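Local coordinates for thermotoga maritima TmcAL (Thermotoga maritima, PDB 5Y0T), which belongs to the HIGH nucleotidyl transferase family of the HUP clan and holds adenosine-5'-rp-alpha-thio-triphosphate in a pocket of this model, at residues A[338-347]-A[413-423]. Numbering follows the deposited sequence.
Sequences RILGFTEKGR and DFSIHPIFLRT
Strands 338-343 and 419-421 run parallel, their short axes 4.8 Å apart, and the backbone of Ile419 bonds on both sides: its N to Leu340 O and its O to Phe342 N. Further along, Leu421 N reaches Phe342 O in a weak bond, and Leu421 O takes Glu344 N. Phe420 swings its CG anti to the backbone N (chi1 -179°), which brings CD1 and CE1 alongside the backbone from Phe342 to Glu344. There its edge meets the face of Phe342 in an offset edge-to-face pair, centroids 5.7 Å apart and planes at 74°. Phe420 CZ sits over one face of the Arg347 guanidinium, 3.5 Å from NH2, the two planes 20° apart. Pro418 CB lies 4.2 Å from both Phe342 CE1 and Ile339 CG2. Strand 419-421 joins the mixed sheet of this HUP-clan fold through strand 337-343, which pairs antiparallel with 66-70 and makes a classic beta bulge there, Leu340 and Gly341 both facing Val67. At one end, Arg338 forms a salt bridge with Asp413 OD2, which lies in the guanidinium plane: NH2 (2.8 Å) meets its anti lone pair, NH1 comes from above the carboxylate plane. Lys52 adds a second salt bridge. At the other, the extended Glu344 accepts from Thr423 N at OE1 (3.1 Å, nearly straight); a water donates to the same OE1 and accepts a weak bond from Arg422 NE. Thr343 OG1 accepts a capping bond from Gly346 N in the turn leading into the helix, while Thr423 CG2 rests 3.7 Å from Thr343 CB.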
loop_
_atom_site.group_PDB
_atom_site.type_symbol
_atom_site.label_atom_id
_atom_site.label_comp_id
_atom_site.label_asym_id
_atom_site.label_seq_id
_atom_site.Cartn_x
_atom_site.Cartn_y
_atom_site.Cartn_z
ATOM N N ARG A 338 -6.791 -18.738 19.012
ATOM C CA ARG A 338 -6.794 -17.378 19.565
ATOM C C ARG A 338 -8.087 -17.149 20.353
ATOM O O ARG A 338 -9.162 -17.266 19.796
ATOM C CB ARG A 338 -6.664 -16.324 18.446
ATOM C CG ARG A 338 -6.913 -14.865 18.915
ATOM C CD ARG A 338 -5.672 -14.248 19.578
ATOM N NE ARG A 338 -5.933 -12.879 20.049
ATOM C CZ ARG A 338 -5.845 -11.801 19.273
ATOM N NH1 ARG A 338 -5.474 -11.928 18.000
ATOM N NH2 ARG A 338 -6.094 -10.596 19.776
ATOM N N ILE A 339 -7.975 -16.809 21.635
ATOM C CA ILE A 339 -9.150 -16.521 22.457
ATOM C C ILE A 339 -9.479 -15.041 22.352
ATOM O O ILE A 339 -8.663 -14.216 22.741
ATOM C CB ILE A 339 -8.921 -16.839 23.957
ATOM C CG1 ILE A 339 -8.400 -18.266 24.179
ATOM C CG2 ILE A 339 -10.187 -16.528 24.779
ATOM C CD1 ILE A 339 -9.228 -19.339 23.574
ATOM N N LEU A 340 -10.630 -14.700 21.770
ATOM C CA LEU A 340 -11.078 -13.307 21.742
ATOM C C LEU A 340 -11.899 -12.915 22.964
ATOM O O LEU A 340 -11.994 -11.733 23.290
ATOM C CB LEU A 340 -11.889 -13.026 20.476
ATOM C CG LEU A 340 -11.111 -13.082 19.161
ATOM C CD1 LEU A 340 -12.090 -12.866 18.034
ATOM C CD2 LEU A 340 -9.950 -12.035 19.107
ATOM N N GLY A 341 -12.506 -13.897 23.633
ATOM C CA GLY A 341 -13.288 -13.600 24.813
ATOM C C GLY A 341 -13.917 -14.833 25.438
ATOM O O GLY A 341 -14.054 -15.880 24.785
ATOM N N PHE A 342 -14.263 -14.718 26.719
ATOM C CA PHE A 342 -15.008 -15.774 27.390
ATOM C C PHE A 342 -15.742 -15.228 28.606
ATOM O O PHE A 342 -15.405 -14.158 29.128
ATOM C CB PHE A 342 -14.092 -16.955 27.788
ATOM C CG PHE A 342 -12.876 -16.567 28.620
ATOM C CD1 PHE A 342 -11.720 -16.103 28.003
ATOM C CD2 PHE A 342 -12.873 -16.725 29.999
ATOM C CE1 PHE A 342 -10.597 -15.779 28.753
ATOM C CE2 PHE A 342 -11.751 -16.395 30.769
ATOM C CZ PHE A 342 -10.605 -15.920 30.142
ATOM N N THR A 343 -16.766 -15.952 29.048
ATOM C CA THR A 343 -17.450 -15.577 30.270
ATOM C C THR A 343 -16.894 -16.286 31.500
ATOM O O THR A 343 -16.112 -17.217 31.389
ATOM C CB THR A 343 -18.936 -15.919 30.199
ATOM O OG1 THR A 343 -19.074 -17.343 30.119
ATOM C CG2 THR A 343 -19.581 -15.264 28.977
ATOM N N GLU A 344 -17.383 -15.888 32.666
ATOM C CA GLU A 344 -17.049 -16.577 33.911
ATOM C C GLU A 344 -17.366 -18.078 33.829
ATOM O O GLU A 344 -16.581 -18.930 34.272
ATOM C CB GLU A 344 -17.799 -15.944 35.071
ATOM C CG GLU A 344 -17.471 -16.565 36.400
ATOM C CD GLU A 344 -18.140 -15.854 37.542
ATOM O OE1 GLU A 344 -18.696 -14.754 37.317
ATOM O OE2 GLU A 344 -18.107 -16.402 38.660
ATOM N N LYS A 345 -18.520 -18.396 33.261
ATOM C CA LYS A 345 -18.890 -19.785 33.007
ATOM C C LYS A 345 -17.918 -20.419 32.007
ATOM O O LYS A 345 -17.499 -21.561 32.180
ATOM C CB LYS A 345 -20.324 -19.876 32.473
ATOM C CG LYS A 345 -20.768 -21.301 32.098
ATOM C CD LYS A 345 -20.883 -22.184 33.346
ATOM C CE LYS A 345 -21.555 -23.533 33.029
ATOM N NZ LYS A 345 -21.663 -24.426 34.232
ATOM N N GLY A 346 -17.574 -19.661 30.965
ATOM C CA GLY A 346 -16.618 -20.089 29.959
ATOM C C GLY A 346 -15.269 -20.534 30.497
ATOM O O GLY A 346 -14.601 -21.372 29.870
ATOM N N ARG A 347 -14.857 -19.982 31.644
ATOM C CA ARG A 347 -13.605 -20.391 32.298
ATOM C C ARG A 347 -13.459 -21.897 32.424
ATOM O O ARG A 347 -12.370 -22.450 32.241
ATOM C CB ARG A 347 -13.504 -19.826 33.722
ATOM C CG ARG A 347 -13.244 -18.332 33.840
ATOM C CD ARG A 347 -13.296 -17.971 35.341
ATOM N NE ARG A 347 -12.894 -16.595 35.608
ATOM C CZ ARG A 347 -13.182 -15.947 36.736
ATOM N NH1 ARG A 347 -13.903 -16.547 37.689
ATOM N NH2 ARG A 347 -12.758 -14.696 36.910
ATOM N N ASP A 413 -4.631 -5.735 18.952
ATOM C CA ASP A 413 -4.420 -7.111 19.399
ATOM C C ASP A 413 -3.603 -7.196 20.684
ATOM O O ASP A 413 -3.738 -8.142 21.450
ATOM C CB ASP A 413 -3.739 -7.929 18.335
ATOM C CG ASP A 413 -4.680 -8.299 17.242
ATOM O OD1 ASP A 413 -4.473 -7.808 16.129
ATOM O OD2 ASP A 413 -5.653 -9.039 17.524
ATOM N N PHE A 414 -2.677 -6.274 20.870
ATOM C CA PHE A 414 -1.916 -6.262 22.111
ATOM C C PHE A 414 -2.553 -5.449 23.229
ATOM O O PHE A 414 -2.379 -5.776 24.402
ATOM C CB PHE A 414 -0.483 -5.822 21.812
ATOM C CG PHE A 414 0.199 -6.744 20.849
ATOM C CD1 PHE A 414 0.746 -7.945 21.295
ATOM C CD2 PHE A 414 0.219 -6.465 19.486
ATOM C CE1 PHE A 414 1.339 -8.833 20.405
ATOM C CE2 PHE A 414 0.827 -7.353 18.581
ATOM C CZ PHE A 414 1.391 -8.527 19.038
ATOM N N SER A 415 -3.277 -4.396 22.880
ATOM C CA SER A 415 -3.805 -3.505 23.915
ATOM C C SER A 415 -5.128 -4.013 24.510
ATOM O O SER A 415 -5.437 -3.726 25.661
ATOM C CB SER A 415 -3.957 -2.079 23.365
ATOM O OG SER A 415 -5.019 -1.993 22.442
ATOM N N ILE A 416 -5.898 -4.769 23.730
ATOM C CA ILE A 416 -7.204 -5.267 24.174
ATOM C C ILE A 416 -7.092 -6.731 24.558
ATOM O O ILE A 416 -6.856 -7.578 23.701
ATOM C CB ILE A 416 -8.293 -5.163 23.072
ATOM C CG1 ILE A 416 -8.365 -3.757 22.443
ATOM C CG2 ILE A 416 -9.666 -5.662 23.602
ATOM C CD1 ILE A 416 -8.654 -2.622 23.398
ATOM N N HIS A 417 -7.263 -7.045 25.834
ATOM C CA HIS A 417 -7.225 -8.446 26.250
ATOM C C HIS A 417 -8.565 -9.124 25.921
ATOM O O HIS A 417 -9.535 -8.436 25.618
ATOM C CB HIS A 417 -6.867 -8.535 27.747
ATOM C CG HIS A 417 -5.438 -8.169 28.019
ATOM N ND1 HIS A 417 -5.053 -6.903 28.407
ATOM C CD2 HIS A 417 -4.296 -8.882 27.872
ATOM C CE1 HIS A 417 -3.736 -6.860 28.522
ATOM N NE2 HIS A 417 -3.253 -8.048 28.204
ATOM N N PRO A 418 -8.611 -10.466 25.953
ATOM C CA PRO A 418 -9.885 -11.158 25.711
ATOM C C PRO A 418 -11.024 -10.543 26.500
ATOM O O PRO A 418 -10.880 -10.275 27.704
ATOM C CB PRO A 418 -9.602 -12.573 26.219
ATOM C CG PRO A 418 -8.140 -12.766 25.916
ATOM C CD PRO A 418 -7.497 -11.421 26.129
ATOM N N ILE A 419 -12.144 -10.309 25.834
ATOM C CA ILE A 419 -13.311 -9.788 26.537
ATOM C C ILE A 419 -13.689 -10.736 27.670
ATOM O O ILE A 419 -13.677 -11.951 27.486
ATOM C CB ILE A 419 -14.521 -9.618 25.590
ATOM C CG1 ILE A 419 -14.121 -8.833 24.333
ATOM C CG2 ILE A 419 -15.732 -9.011 26.340
ATOM C CD1 ILE A 419 -13.411 -7.519 24.631
ATOM N N PHE A 420 -14.024 -10.191 28.838
ATOM C CA PHE A 420 -14.500 -11.041 29.940
ATOM C C PHE A 420 -15.784 -10.509 30.577
ATOM O O PHE A 420 -15.864 -9.336 30.942
ATOM C CB PHE A 420 -13.424 -11.195 31.027
ATOM C CG PHE A 420 -13.859 -12.086 32.169
ATOM C CD1 PHE A 420 -13.827 -13.471 32.032
ATOM C CD2 PHE A 420 -14.351 -11.544 33.341
ATOM C CE1 PHE A 420 -14.267 -14.301 33.069
ATOM C CE2 PHE A 420 -14.786 -12.366 34.384
ATOM C CZ PHE A 420 -14.742 -13.742 34.241
ATOM N N LEU A 421 -16.769 -11.389 30.765
ATOM C CA LEU A 421 -18.031 -10.989 31.391
ATOM C C LEU A 421 -18.328 -11.909 32.548
ATOM O O LEU A 421 -18.244 -13.128 32.394
ATOM C CB LEU A 421 -19.194 -11.037 30.389
ATOM C CG LEU A 421 -19.031 -10.243 29.097
ATOM C CD1 LEU A 421 -20.265 -10.403 28.206
ATOM C CD2 LEU A 421 -18.794 -8.785 29.422
ATOM N N ARG A 422 -18.678 -11.338 33.696
ATOM C CA ARG A 422 -19.080 -12.148 34.837
ATOM C C ARG A 422 -20.458 -12.734 34.574
ATOM O O ARG A 422 -21.234 -12.191 33.799
ATOM C CB ARG A 422 -19.077 -11.327 36.118
ATOM C CG ARG A 422 -17.704 -10.778 36.447
ATOM C CD ARG A 422 -17.691 -10.137 37.818
ATOM N NE ARG A 422 -17.926 -11.125 38.860
ATOM C CZ ARG A 422 -17.798 -10.879 40.158
ATOM N NH1 ARG A 422 -17.431 -9.673 40.569
ATOM N NH2 ARG A 422 -18.036 -11.841 41.040
ATOM N N THR A 423 -20.753 -13.861 35.200
ATOM C CA THR A 423 -21.994 -14.556 34.893
ATOM C C THR A 423 -22.944 -14.364 36.067
ATOM O O THR A 423 -23.279 -13.221 36.413
ATOM C CB THR A 423 -21.761 -16.070 34.589
ATOM O OG1 THR A 423 -21.023 -16.662 35.660
ATOM C CG2 THR A 423 -20.997 -16.307 33.207
HETATM O O HOH W 1 -20.351 -13.474 38.914
#